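Local coordinates for MAU2 chromatid cohesion factor homolog (Saccharomyces cerevisiae, PDB 4XDN), which pairs with Scc2 to form the complex required for cohesin to associate with chromosomes, and so takes part in sister chromatid cohesion, at residues 383-395 and 409-422. Sequence-based numbering, arbitrary orientation.
Sequences LEFCEFYKVWEQT and LGPSPGYVRLLQAM. With SO4 (sulfate ion), chain C.
Phe388 lies on Tyr415 in an offset stack, ring centroids 4.1 Å apart and planes 18° from parallel. A chi1 of 170°, with CG opposite the backbone N, swings the Phe388 ring out from helix 383-395 and brings its face under Tyr415 CD2, which lies over the ring centre. The opposite face of Tyr415 carries Ser412 CB, which sandwiches the tyrosine between its own turn and the neighbouring helix. Toward the start of the pair, Pro411 sets CB over the face of the Phe385 ring, a CH-pi contact 3.8 Å from the centroid, while its CG leans on Phe388 CB. Toward the other end, Leu419 splits its methyls: CD1 lies 3.9 Å from both Val391 CG1 and Phe388 CE1, and CD2 lies 3.7 Å from Trp392 CE3. Met422 then closes the row with a Met-aromatic contact, SD oblique to the indole at 3.5 Å from Trp392 CH2; a bend at chi3 (54°) brings CE over the ring face.

The second helix starts out of a type II turn, Ser412-Tyr415, with Gly414 at the N-cap. A sulfate, probably from the crystallisation liquor, sits at this helix start, gripped by the backbone N of Gly414 (2.7 Å to O3), Val416 and Arg417, and by Arg417 NE. Leu418 also meets Leu438, and Met422 meets Tyr435, both on helix 432-440.

No hydrogen bond crosses between the two segments; rings, methyls and a thioether join helix 383-395 to the loop at Pro411 and to the nearly parallel helix 415-422. The contact is thus apolar, while the polar ends of Tyr389, Trp392 and Ser412 hydrogen-bond the backbone of another protein's chain, consistent with this face taking part in binding Scc2.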
# COMPACT_ATOMS: atom_id res chain seq x y z
N LEU A 383 1.33 -9.65 -8.66
CA LEU A 383 1.47 -9.95 -10.09
C LEU A 383 1.17 -8.69 -10.90
O LEU A 383 1.84 -8.41 -11.89
CB LEU A 383 0.53 -11.08 -10.52
CG LEU A 383 0.73 -12.47 -9.89
CD1 LEU A 383 -0.32 -13.44 -10.42
CD2 LEU A 383 2.13 -13.01 -10.14
N GLU A 384 0.15 -7.95 -10.48
CA GLU A 384 -0.25 -6.74 -11.18
C GLU A 384 0.81 -5.65 -11.05
O GLU A 384 1.01 -4.86 -11.97
CB GLU A 384 -1.60 -6.24 -10.66
CG GLU A 384 -2.77 -7.11 -11.09
CD GLU A 384 -4.06 -6.76 -10.37
OE1 GLU A 384 -4.06 -5.80 -9.57
OE2 GLU A 384 -5.07 -7.46 -10.59
N PHE A 385 1.49 -5.61 -9.91
CA PHE A 385 2.59 -4.67 -9.71
C PHE A 385 3.76 -4.99 -10.64
O PHE A 385 4.39 -4.09 -11.20
CB PHE A 385 3.07 -4.68 -8.26
CG PHE A 385 2.22 -3.86 -7.32
CD1 PHE A 385 2.09 -2.49 -7.51
CD2 PHE A 385 1.58 -4.45 -6.25
CE1 PHE A 385 1.31 -1.74 -6.64
CE2 PHE A 385 0.80 -3.70 -5.38
CZ PHE A 385 0.67 -2.34 -5.58
N CYS A 386 4.04 -6.28 -10.81
CA CYS A 386 5.14 -6.73 -11.66
C CYS A 386 4.94 -6.29 -13.11
O CYS A 386 5.87 -5.80 -13.75
CB CYS A 386 5.29 -8.25 -11.60
SG CYS A 386 5.95 -8.88 -10.04
N GLU A 387 3.73 -6.43 -13.59
CA GLU A 387 3.38 -6.05 -14.93
C GLU A 387 3.40 -4.57 -15.10
O GLU A 387 3.81 -4.05 -16.08
CB GLU A 387 1.98 -6.53 -15.29
CG GLU A 387 1.83 -7.99 -15.59
CD GLU A 387 2.51 -8.43 -16.86
OE1 GLU A 387 2.92 -7.57 -17.66
OE2 GLU A 387 2.62 -9.66 -17.04
N PHE A 388 2.89 -3.89 -14.12
CA PHE A 388 2.80 -2.43 -14.18
C PHE A 388 4.19 -1.80 -14.27
O PHE A 388 4.43 -0.93 -15.11
CB PHE A 388 2.06 -1.87 -12.97
CG PHE A 388 2.14 -0.37 -12.85
CD1 PHE A 388 1.33 0.44 -13.63
CD2 PHE A 388 3.04 0.22 -11.98
CE1 PHE A 388 1.41 1.82 -13.53
CE2 PHE A 388 3.12 1.60 -11.88
CZ PHE A 388 2.30 2.40 -12.66
N TYR A 389 5.09 -2.24 -13.40
CA TYR A 389 6.43 -1.67 -13.35
C TYR A 389 7.28 -2.13 -14.53
O TYR A 389 8.26 -1.47 -14.88
CB TYR A 389 7.12 -2.02 -12.03
CG TYR A 389 6.60 -1.20 -10.86
CD1 TYR A 389 6.81 0.17 -10.81
CD2 TYR A 389 5.91 -1.80 -9.82
CE1 TYR A 389 6.34 0.92 -9.75
CE2 TYR A 389 5.43 -1.06 -8.76
CZ TYR A 389 5.65 0.30 -8.72
OH TYR A 389 5.19 1.06 -7.67
N LYS A 390 6.92 -3.26 -15.13
CA LYS A 390 7.56 -3.71 -16.36
C LYS A 390 7.26 -2.70 -17.47
O LYS A 390 8.16 -2.26 -18.18
CB LYS A 390 7.07 -5.10 -16.76
CG LYS A 390 7.81 -5.71 -17.94
CD LYS A 390 7.04 -6.89 -18.52
CE LYS A 390 7.88 -7.67 -19.52
NZ LYS A 390 7.09 -8.72 -20.22
N VAL A 391 5.98 -2.36 -17.60
CA VAL A 391 5.54 -1.37 -18.57
C VAL A 391 6.15 -0.01 -18.26
O VAL A 391 6.58 0.70 -19.17
CB VAL A 391 3.99 -1.28 -18.59
CG1 VAL A 391 3.50 -0.09 -19.44
CG2 VAL A 391 3.40 -2.57 -19.12
N TRP A 392 6.20 0.36 -16.99
CA TRP A 392 6.71 1.67 -16.61
C TRP A 392 8.19 1.79 -16.96
O TRP A 392 8.62 2.81 -17.50
CB TRP A 392 6.51 1.94 -15.12
CG TRP A 392 6.70 3.39 -14.81
CD1 TRP A 392 7.87 4.03 -14.53
CD2 TRP A 392 5.67 4.39 -14.76
NE1 TRP A 392 7.64 5.37 -14.30
CE2 TRP A 392 6.30 5.62 -14.44
CE3 TRP A 392 4.29 4.38 -14.96
CZ2 TRP A 392 5.59 6.81 -14.31
CZ3 TRP A 392 3.58 5.56 -14.83
CH2 TRP A 392 4.24 6.76 -14.51
N GLU A 393 8.97 0.76 -16.66
CA GLU A 393 10.40 0.81 -16.93
C GLU A 393 10.67 0.86 -18.43
O GLU A 393 11.61 1.51 -18.87
CB GLU A 393 11.12 -0.39 -16.31
CG GLU A 393 12.64 -0.26 -16.38
CD GLU A 393 13.38 -1.41 -15.74
OE1 GLU A 393 12.75 -2.44 -15.43
OE2 GLU A 393 14.61 -1.27 -15.54
N GLN A 394 9.84 0.17 -19.21
CA GLN A 394 9.95 0.20 -20.66
C GLN A 394 9.63 1.58 -21.21
O GLN A 394 10.29 2.06 -22.14
CB GLN A 394 9.03 -0.84 -21.30
CG GLN A 394 9.66 -2.21 -21.48
CD GLN A 394 10.84 -2.20 -22.43
OE1 GLN A 394 11.91 -2.74 -22.13
NE2 GLN A 394 10.66 -1.59 -23.60
N THR A 395 8.63 2.22 -20.62
CA THR A 395 8.24 3.57 -21.02
C THR A 395 9.38 4.55 -20.78
O THR A 395 9.66 5.41 -21.63
CB THR A 395 6.98 4.04 -20.27
OG1 THR A 395 5.88 3.16 -20.56
CG2 THR A 395 6.59 5.46 -20.67
N LEU A 409 -2.96 -4.36 -15.81
CA LEU A 409 -2.26 -4.02 -14.58
C LEU A 409 -3.27 -3.44 -13.58
O LEU A 409 -3.95 -4.20 -12.89
CB LEU A 409 -1.09 -3.05 -14.84
CG LEU A 409 -0.77 -2.55 -16.27
CD1 LEU A 409 -0.32 -3.70 -17.18
CD2 LEU A 409 -1.92 -1.76 -16.90
N GLY A 410 -3.40 -2.12 -13.52
CA GLY A 410 -4.25 -1.46 -12.55
C GLY A 410 -4.14 -1.98 -11.13
O GLY A 410 -5.15 -2.28 -10.50
N PRO A 411 -2.90 -2.11 -10.61
CA PRO A 411 -2.76 -2.57 -9.23
C PRO A 411 -3.20 -1.51 -8.22
O PRO A 411 -3.66 -1.85 -7.14
CB PRO A 411 -1.26 -2.85 -9.10
CG PRO A 411 -0.63 -1.95 -10.09
CD PRO A 411 -1.59 -1.84 -11.24
N SER A 412 -3.04 -0.24 -8.60
CA SER A 412 -3.47 0.88 -7.76
C SER A 412 -4.44 1.77 -8.53
O SER A 412 -4.47 1.74 -9.76
CB SER A 412 -2.26 1.70 -7.31
OG SER A 412 -1.38 0.91 -6.52
N PRO A 413 -5.25 2.56 -7.81
CA PRO A 413 -6.22 3.44 -8.47
C PRO A 413 -5.57 4.50 -9.35
O PRO A 413 -4.73 5.27 -8.88
CB PRO A 413 -6.96 4.10 -7.30
CG PRO A 413 -6.75 3.18 -6.15
CD PRO A 413 -5.39 2.59 -6.34
N GLY A 414 -5.96 4.54 -10.62
CA GLY A 414 -5.50 5.57 -11.54
C GLY A 414 -4.28 5.21 -12.36
O GLY A 414 -3.85 5.99 -13.21
N TYR A 415 -3.72 4.02 -12.13
CA TYR A 415 -2.51 3.60 -12.83
C TYR A 415 -2.75 3.37 -14.32
O TYR A 415 -1.93 3.76 -15.15
CB TYR A 415 -1.94 2.33 -12.19
CG TYR A 415 -1.00 2.57 -11.02
CD1 TYR A 415 -0.95 3.80 -10.38
CD2 TYR A 415 -0.16 1.56 -10.58
CE1 TYR A 415 -0.09 4.01 -9.31
CE2 TYR A 415 0.71 1.77 -9.51
CZ TYR A 415 0.73 2.99 -8.89
OH TYR A 415 1.59 3.20 -7.83
N VAL A 416 -3.87 2.73 -14.66
CA VAL A 416 -4.17 2.41 -16.05
C VAL A 416 -4.37 3.67 -16.88
O VAL A 416 -3.79 3.81 -17.95
CB VAL A 416 -5.43 1.52 -16.16
CG1 VAL A 416 -5.88 1.38 -17.62
CG2 VAL A 416 -5.16 0.16 -15.56
N ARG A 417 -5.20 4.58 -16.38
CA ARG A 417 -5.50 5.80 -17.13
C ARG A 417 -4.37 6.82 -17.03
O ARG A 417 -4.32 7.77 -17.81
CB ARG A 417 -6.82 6.42 -16.64
CG ARG A 417 -6.95 6.62 -15.14
CD ARG A 417 -8.40 6.46 -14.69
NE ARG A 417 -8.50 6.09 -13.28
CZ ARG A 417 -9.34 6.63 -12.40
NH1 ARG A 417 -10.19 7.58 -12.76
NH2 ARG A 417 -9.33 6.21 -11.14
N LEU A 418 -3.44 6.61 -16.10
CA LEU A 418 -2.23 7.41 -16.06
C LEU A 418 -1.35 7.04 -17.25
O LEU A 418 -0.87 7.91 -17.98
CB LEU A 418 -1.46 7.21 -14.75
CG LEU A 418 -0.08 7.87 -14.68
CD1 LEU A 418 -0.16 9.36 -14.98
CD2 LEU A 418 0.58 7.64 -13.33
N LEU A 419 -1.14 5.74 -17.42
CA LEU A 419 -0.36 5.24 -18.55
C LEU A 419 -1.02 5.62 -19.87
O LEU A 419 -0.34 5.84 -20.87
CB LEU A 419 -0.21 3.72 -18.47
CG LEU A 419 0.83 3.20 -17.47
CD1 LEU A 419 0.72 1.69 -17.34
CD2 LEU A 419 2.24 3.60 -17.89
N GLN A 420 -2.35 5.69 -19.87
CA GLN A 420 -3.09 6.08 -21.06
C GLN A 420 -2.92 7.58 -21.32
O GLN A 420 -2.81 8.00 -22.47
CB GLN A 420 -4.57 5.73 -20.91
CG GLN A 420 -5.45 6.21 -22.05
CD GLN A 420 -4.97 5.74 -23.41
OE1 GLN A 420 -4.39 4.66 -23.53
NE2 GLN A 420 -5.21 6.55 -24.43
N ALA A 421 -2.90 8.37 -20.26
CA ALA A 421 -2.73 9.81 -20.37
C ALA A 421 -1.34 10.14 -20.91
O ALA A 421 -1.17 11.02 -21.75
CB ALA A 421 -2.95 10.49 -19.03
N MET A 422 -0.34 9.42 -20.40
CA MET A 422 1.04 9.59 -20.84
C MET A 422 1.17 9.20 -22.31
O MET A 422 1.96 9.79 -23.05
CB MET A 422 1.98 8.75 -19.98
CG MET A 422 2.06 9.22 -18.54
SD MET A 422 2.78 7.99 -17.43
CE MET A 422 4.34 7.65 -18.26
S SO4 C . -7.42 2.62 -13.20
O1 SO4 C . -6.41 1.59 -12.97
O2 SO4 C . -8.54 2.05 -13.94
O3 SO4 C . -7.89 3.14 -11.91
O4 SO4 C . -6.84 3.71 -13.98